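Local structure of fructooligosaccharide ABC transporter substrate-binding protein FusA (Streptococcus pneumoniae, 5G5Y) at residues Asp433-Ile438 with Leu479-Lys484; Lys30-His35 with Ala323-Ala328. The protein captures fructooligosaccharides, with a preference for tetrasaccharides and larger, and serves as the solute-binding component of the FusABC-MsmK ABC importer. One frame throughout, in Å; residues are numbered along the deposited sequence.

Contact 1 (Asp433-Ile438 with Leu479-Lys484); sequences DKIAHI and LAIKQK. With ZN (zinc ion), chain H.
Ile-435 and Ile-481 meet tip to tip between two helices of the helical C-terminal part of the chain, 429-455 and 475-492, whose short segments run closer to antiparallel than parallel, at 136° between their N-to-C directions and 10.9 Å between axes. The nearest atoms are CD1 of Ile-435 and CG2 of Ile-481, 3.7 Å apart; the same Ile-435 methyl lies 3.8 Å from CD1 of Ile-481, so it rests against both branch ends of its partner. In Ile-481 the shorter branch, CG2, is anti to the backbone N, while CG1 lies beside that N (chi1 -68°) and carries CD1 on to the preceding residue, Lys-434, whose aliphatic chain crosses Ile-481 at a slant, CE standing 3.8 Å from Ile-481 CD1. A bend at chi3 (-77°) brings the end of the lysine round over the isoleucine, and its ammonium group is held by a salt bridge to Asp-431, one turn earlier on its own helix. Asp-431 also pairs with Lys-484 of the other helix, so a single carboxylate lies between two ammonium groups 5.3 Å apart, NZ of Lys-434 to NZ of Lys-484, and probably offsets their like charges. On another flank Lys-482 brings its CE within 4.3 Å of Ile-435 CG2, a loose apolar touch. Met-427, in the loop before helix 429-455, packs on Ile-435, Ile-481 and Lys-482. His-437 takes no part in the packing; it binds a zinc ion through NE2 at 2.0 Å, together with Asp-441. With no hydrogen bond linking the two segments directly, their own contact is mainly one of methyl and methylene groups, and the electrostatic tie between the helices comes from the neighbouring Asp-431.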
loop_
_atom_site.group_PDB
_atom_site.type_symbol
_atom_site.label_atom_id
_atom_site.label_comp_id
_atom_site.label_asym_id
_atom_site.label_seq_id
_atom_site.Cartn_x
_atom_site.Cartn_y
_atom_site.Cartn_z
ATOM N N ASP A 433 1.274 21.746 0.134
ATOM C CA ASP A 433 2.131 22.353 1.146
ATOM C C ASP A 433 1.411 22.568 2.486
ATOM O O ASP A 433 1.996 22.366 3.527
ATOM C CB ASP A 433 2.712 23.693 0.650
ATOM C CG ASP A 433 3.667 23.528 -0.542
ATOM O OD1 ASP A 433 4.139 22.393 -0.863
ATOM O OD2 ASP A 433 3.945 24.574 -1.160
ATOM N N LYS A 434 0.166 23.004 2.458
ATOM C CA LYS A 434 -0.605 23.174 3.681
ATOM C C LYS A 434 -0.803 21.858 4.433
ATOM O O LYS A 434 -0.688 21.800 5.662
ATOM C CB LYS A 434 -1.990 23.731 3.370
ATOM C CG LYS A 434 -1.992 25.185 2.968
ATOM C CD LYS A 434 -3.384 25.809 2.977
ATOM C CE LYS A 434 -4.177 25.388 1.768
ATOM N NZ LYS A 434 -5.568 25.924 1.750
ATOM N N ILE A 435 -1.125 20.818 3.675
ATOM C CA ILE A 435 -1.367 19.485 4.235
ATOM C C ILE A 435 -0.064 18.891 4.798
ATOM O O ILE A 435 -0.070 18.350 5.899
ATOM C CB ILE A 435 -2.025 18.577 3.145
ATOM C CG1 ILE A 435 -3.444 19.062 2.818
ATOM C CG2 ILE A 435 -2.050 17.080 3.491
ATOM C CD1 ILE A 435 -4.428 19.096 3.971
ATOM N N ALA A 436 1.043 19.058 4.073
ATOM C CA ALA A 436 2.370 18.597 4.508
ATOM C C ALA A 436 2.806 19.218 5.824
ATOM O O ALA A 436 3.377 18.549 6.699
ATOM C CB ALA A 436 3.420 18.864 3.425
ATOM N N HIS A 437 2.587 20.514 5.941
ATOM C CA HIS A 437 2.890 21.238 7.149
ATOM C C HIS A 437 2.064 20.716 8.326
ATOM O O HIS A 437 2.620 20.441 9.391
ATOM C CB HIS A 437 2.666 22.741 6.931
ATOM C CG HIS A 437 2.913 23.601 8.129
ATOM N ND1 HIS A 437 2.879 24.976 8.053
ATOM C CD2 HIS A 437 3.215 23.314 9.417
ATOM C CE1 HIS A 437 3.148 25.495 9.237
ATOM N NE2 HIS A 437 3.352 24.505 10.083
ATOM N N ILE A 438 0.758 20.593 8.147
ATOM C CA ILE A 438 -0.100 20.139 9.222
ATOM C C ILE A 438 0.307 18.731 9.702
ATOM O O ILE A 438 0.375 18.471 10.931
ATOM C CB ILE A 438 -1.603 20.229 8.859
ATOM C CG1 ILE A 438 -2.007 21.703 8.714
ATOM C CG2 ILE A 438 -2.481 19.601 9.966
ATOM C CD1 ILE A 438 -3.345 21.896 8.027
ATOM N N LEU A 479 -9.178 19.144 7.617
ATOM C CA LEU A 479 -10.436 18.485 7.256
ATOM C C LEU A 479 -11.218 19.179 6.183
ATOM O O LEU A 479 -11.784 18.503 5.318
ATOM C CB LEU A 479 -11.332 18.262 8.467
ATOM C CG LEU A 479 -10.838 17.144 9.386
ATOM C CD1 LEU A 479 -11.631 17.178 10.688
ATOM C CD2 LEU A 479 -11.001 15.785 8.694
ATOM N N ALA A 480 -11.219 20.518 6.200
ATOM C CA ALA A 480 -11.901 21.261 5.155
ATOM C C ALA A 480 -11.225 21.018 3.816
ATOM O O ALA A 480 -11.906 20.884 2.810
ATOM C CB ALA A 480 -11.972 22.771 5.458
ATOM N N ILE A 481 -9.898 20.987 3.790
ATOM C CA ILE A 481 -9.179 20.681 2.555
ATOM C C ILE A 481 -9.518 19.262 2.044
ATOM O O ILE A 481 -9.837 19.077 0.856
ATOM C CB ILE A 481 -7.665 20.844 2.693
ATOM C CG1 ILE A 481 -7.333 22.339 2.870
ATOM C CG2 ILE A 481 -6.968 20.249 1.471
ATOM C CD1 ILE A 481 -5.995 22.578 3.514
ATOM N N LYS A 482 -9.467 18.294 2.945
ATOM C CA LYS A 482 -9.754 16.906 2.585
ATOM C C LYS A 482 -11.182 16.762 2.065
ATOM O O LYS A 482 -11.445 16.071 1.054
ATOM C CB LYS A 482 -9.469 15.976 3.764
ATOM C CG LYS A 482 -7.982 15.839 4.145
ATOM C CD LYS A 482 -7.232 14.922 3.199
ATOM C CE LYS A 482 -5.742 14.823 3.528
ATOM N NZ LYS A 482 -5.084 13.797 2.665
ATOM N N GLN A 483 -12.123 17.433 2.732
ATOM C CA GLN A 483 -13.516 17.385 2.312
ATOM C C GLN A 483 -13.696 18.048 0.961
ATOM O O GLN A 483 -14.467 17.572 0.152
ATOM C CB GLN A 483 -14.435 18.066 3.360
ATOM C CG GLN A 483 -15.898 17.877 3.121
ATOM C CD GLN A 483 -16.341 16.452 3.360
ATOM O OE1 GLN A 483 -16.216 15.947 4.463
ATOM N NE2 GLN A 483 -16.920 15.819 2.343
ATOM N N LYS A 484 -13.004 19.166 0.719
ATOM C CA LYS A 484 -13.083 19.819 -0.563
ATOM C C LYS A 484 -12.696 18.882 -1.721
ATOM O O LYS A 484 -13.416 18.757 -2.712
ATOM C CB LYS A 484 -12.215 21.085 -0.558
ATOM C CG LYS A 484 -12.169 21.876 -1.866
ATOM C CD LYS A 484 -11.254 23.097 -1.731
ATOM C CE LYS A 484 -9.788 22.711 -1.801
ATOM N NZ LYS A 484 -8.873 23.888 -1.843
HETATM ZN ZN ZN H . 3.495 24.551 12.088
#

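Contact 2 (Lys30-His35 with Ala323-Ala328); sequences KETGVH and AKWIDA. With ZN (zinc ion), chain F.
Thr-32 and Val-34 both approach CD1 of the Trp-325 indole, one from the last turn of helix 23-32 and the other from the start of strand 34-41. Val-34 CB lies 4.0 Å from Trp-325 CD1, and Thr-32 OG1 is at 4.1 Å from the same carbon; each meets the ring obliquely. The indole gets there because CG of Trp-325 is anti to its backbone N (chi1 -171°) and the ring plane is turned almost square to the CA-CB-CG plane (chi2 94°). Thr-32 sets its hydroxyl between its backbone N and carbonyl carbon (chi1 65°), which directs CG2 toward Ala-328, its CB 4.4 Å from that methyl, and lets OG1 accept a hydrogen bond from Val-34 N at 3.1 Å. This is an ST turn closing the helix-to-strand link of an alpha/beta lobe; Gly-33, with positive phi, is the first residue to leave the helix, and strand 34-41 then pairs with strand 3-10. OG1 also bonds to Leu-28 O, one turn back. A water joins both sides: it accepts from Trp-325 NE1 at 2.9 Å, lying in the ring plane at the edge, donates to Val-34 O at 2.8 Å and bonds Thr-32 OG1. The indole N-H is thereby satisfied through the water, with no direct hydrogen bond between the segments. Phe-7 packs edge-to-face with the indole, and Met-310, on strand 310-312 of the same sheet, touches it too. His-35, its CB pointing away from helix 319-329, binds a zinc ion through ND1 at 2.1 Å, alongside Glu-29.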
loop_
_atom_site.group_PDB
_atom_site.type_symbol
_atom_site.label_atom_id
_atom_site.label_comp_id
_atom_site.label_asym_id
_atom_site.label_seq_id
_atom_site.Cartn_x
_atom_site.Cartn_y
_atom_site.Cartn_z
ATOM N N LYS A 30 11.167 -5.820 -30.863
ATOM C CA LYS A 30 10.742 -6.512 -32.077
ATOM C C LYS A 30 9.328 -6.120 -32.460
ATOM O O LYS A 30 9.031 -5.967 -33.639
ATOM C CB LYS A 30 10.812 -8.029 -31.930
ATOM C CG LYS A 30 12.193 -8.611 -32.099
ATOM C CD LYS A 30 12.191 -10.071 -31.669
ATOM C CE LYS A 30 13.451 -10.812 -32.103
ATOM N NZ LYS A 30 14.646 -10.287 -31.398
ATOM N N GLU A 31 8.469 -5.959 -31.456
ATOM C CA GLU A 31 7.064 -5.669 -31.687
ATOM C C GLU A 31 6.828 -4.218 -31.993
ATOM O O GLU A 31 6.010 -3.932 -32.833
ATOM C CB GLU A 31 6.187 -6.082 -30.496
ATOM C CG GLU A 31 5.992 -7.583 -30.404
ATOM C CD GLU A 31 5.331 -8.001 -29.106
ATOM O OE1 GLU A 31 4.583 -7.189 -28.504
ATOM O OE2 GLU A 31 5.586 -9.139 -28.660
ATOM N N THR A 32 7.502 -3.303 -31.302
ATOM C CA THR A 32 7.255 -1.876 -31.499
ATOM C C THR A 32 8.054 -1.240 -32.669
ATOM O O THR A 32 7.667 -0.183 -33.188
ATOM C CB THR A 32 7.584 -1.061 -30.236
ATOM O OG1 THR A 32 8.994 -1.133 -29.973
ATOM C CG2 THR A 32 6.751 -1.578 -29.031
ATOM N N GLY A 33 9.183 -1.845 -33.033
ATOM C CA GLY A 33 10.113 -1.219 -33.975
ATOM C C GLY A 33 10.835 -0.019 -33.402
ATOM O O GLY A 33 11.332 0.790 -34.159
ATOM N N VAL A 34 10.918 0.094 -32.062
ATOM C CA VAL A 34 11.550 1.218 -31.439
ATOM C C VAL A 34 12.702 0.744 -30.549
ATOM O O VAL A 34 12.533 -0.104 -29.684
ATOM C CB VAL A 34 10.566 2.068 -30.593
ATOM C CG1 VAL A 34 11.279 3.285 -30.019
ATOM C CG2 VAL A 34 9.354 2.528 -31.420
ATOM N N HIS A 35 13.880 1.297 -30.782
ATOM C CA HIS A 35 15.057 1.008 -29.965
ATOM C C HIS A 35 15.127 2.060 -28.882
ATOM O O HIS A 35 15.163 3.228 -29.201
ATOM C CB HIS A 35 16.341 1.086 -30.795
ATOM C CG HIS A 35 17.563 0.857 -29.976
ATOM N ND1 HIS A 35 18.025 -0.401 -29.697
ATOM C CD2 HIS A 35 18.344 1.711 -29.272
ATOM C CE1 HIS A 35 19.065 -0.321 -28.890
ATOM N NE2 HIS A 35 19.276 0.952 -28.618
ATOM N N ALA A 323 3.896 8.122 -27.264
ATOM C CA ALA A 323 2.574 7.748 -26.743
ATOM C C ALA A 323 2.183 6.331 -27.135
ATOM O O ALA A 323 1.651 5.595 -26.319
ATOM C CB ALA A 323 1.504 8.729 -27.194
ATOM N N LYS A 324 2.465 5.951 -28.384
ATOM C CA LYS A 324 2.248 4.594 -28.839
ATOM C C LYS A 324 3.113 3.549 -28.161
ATOM O O LYS A 324 2.634 2.450 -27.876
ATOM C CB LYS A 324 2.344 4.516 -30.392
ATOM C CG LYS A 324 1.169 5.245 -31.020
ATOM C CD LYS A 324 1.192 5.297 -32.565
ATOM C CE LYS A 324 -0.137 5.890 -33.027
ATOM N NZ LYS A 324 -0.151 6.010 -34.516
ATOM N N TRP A 325 4.374 3.864 -27.903
ATOM C CA TRP A 325 5.254 2.992 -27.143
ATOM C C TRP A 325 4.682 2.831 -25.722
ATOM O O TRP A 325 4.573 1.705 -25.214
ATOM C CB TRP A 325 6.684 3.565 -27.079
ATOM C CG TRP A 325 7.652 2.628 -26.495
ATOM C CD1 TRP A 325 8.443 1.767 -27.171
ATOM C CD2 TRP A 325 7.923 2.409 -25.087
ATOM N NE1 TRP A 325 9.198 1.026 -26.299
ATOM C CE2 TRP A 325 8.885 1.382 -25.013
ATOM C CE3 TRP A 325 7.417 2.948 -23.899
ATOM C CZ2 TRP A 325 9.387 0.905 -23.792
ATOM C CZ3 TRP A 325 7.900 2.463 -22.680
ATOM C CH2 TRP A 325 8.895 1.471 -22.636
ATOM N N ILE A 326 4.283 3.927 -25.112
ATOM C CA ILE A 326 3.703 3.854 -23.737
ATOM C C ILE A 326 2.405 3.037 -23.785
ATOM O O ILE A 326 2.155 2.149 -22.921
ATOM C CB ILE A 326 3.455 5.240 -23.124
ATOM C CG1 ILE A 326 4.777 5.962 -22.913
ATOM C CG2 ILE A 326 2.740 5.123 -21.750
ATOM C CD1 ILE A 326 4.671 7.449 -22.664
ATOM N N ASP A 327 1.573 3.274 -24.798
ATOM C CA ASP A 327 0.332 2.491 -24.878
ATOM C C ASP A 327 0.514 0.956 -25.002
ATOM O O ASP A 327 -0.303 0.195 -24.439
ATOM C CB ASP A 327 -0.615 3.023 -25.928
ATOM C CG ASP A 327 -2.033 2.602 -25.662
ATOM O OD1 ASP A 327 -2.528 2.859 -24.526
ATOM O OD2 ASP A 327 -2.614 1.964 -26.562
ATOM N N ALA A 328 1.608 0.501 -25.625
ATOM C CA ALA A 328 1.895 -0.920 -25.735
ATOM C C ALA A 328 2.107 -1.512 -24.315
ATOM O O ALA A 328 1.835 -2.690 -24.092
ATOM C CB ALA A 328 3.092 -1.124 -26.620
HETATM ZN ZN ZN F . 17.777 -2.031 -30.958
HETATM O O HOH W 1 10.742 -0.980 -27.668
#

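How the contacts relate
From the N terminus, helix 23-32 and strand 34-41 come first, and contact 2 closes a loop of 287 residues when helix 319-329 packs back against them. It thus ties the beginning of the chain to a helix beside the same four-stranded sheet, in which strands 34-41 and 310-312 are the outermost. Contact 1 opens only afterwards: 40 residues, mostly helical, separate helix 429-455 from helix 475-492 at the C-terminal end, a local closure without strands. The two loops follow in series, neither nested nor crossing. The centres of contact 1 and contact 2 are about 40 Å apart, with no direct touch. Each contact holds one histidine of a zinc site.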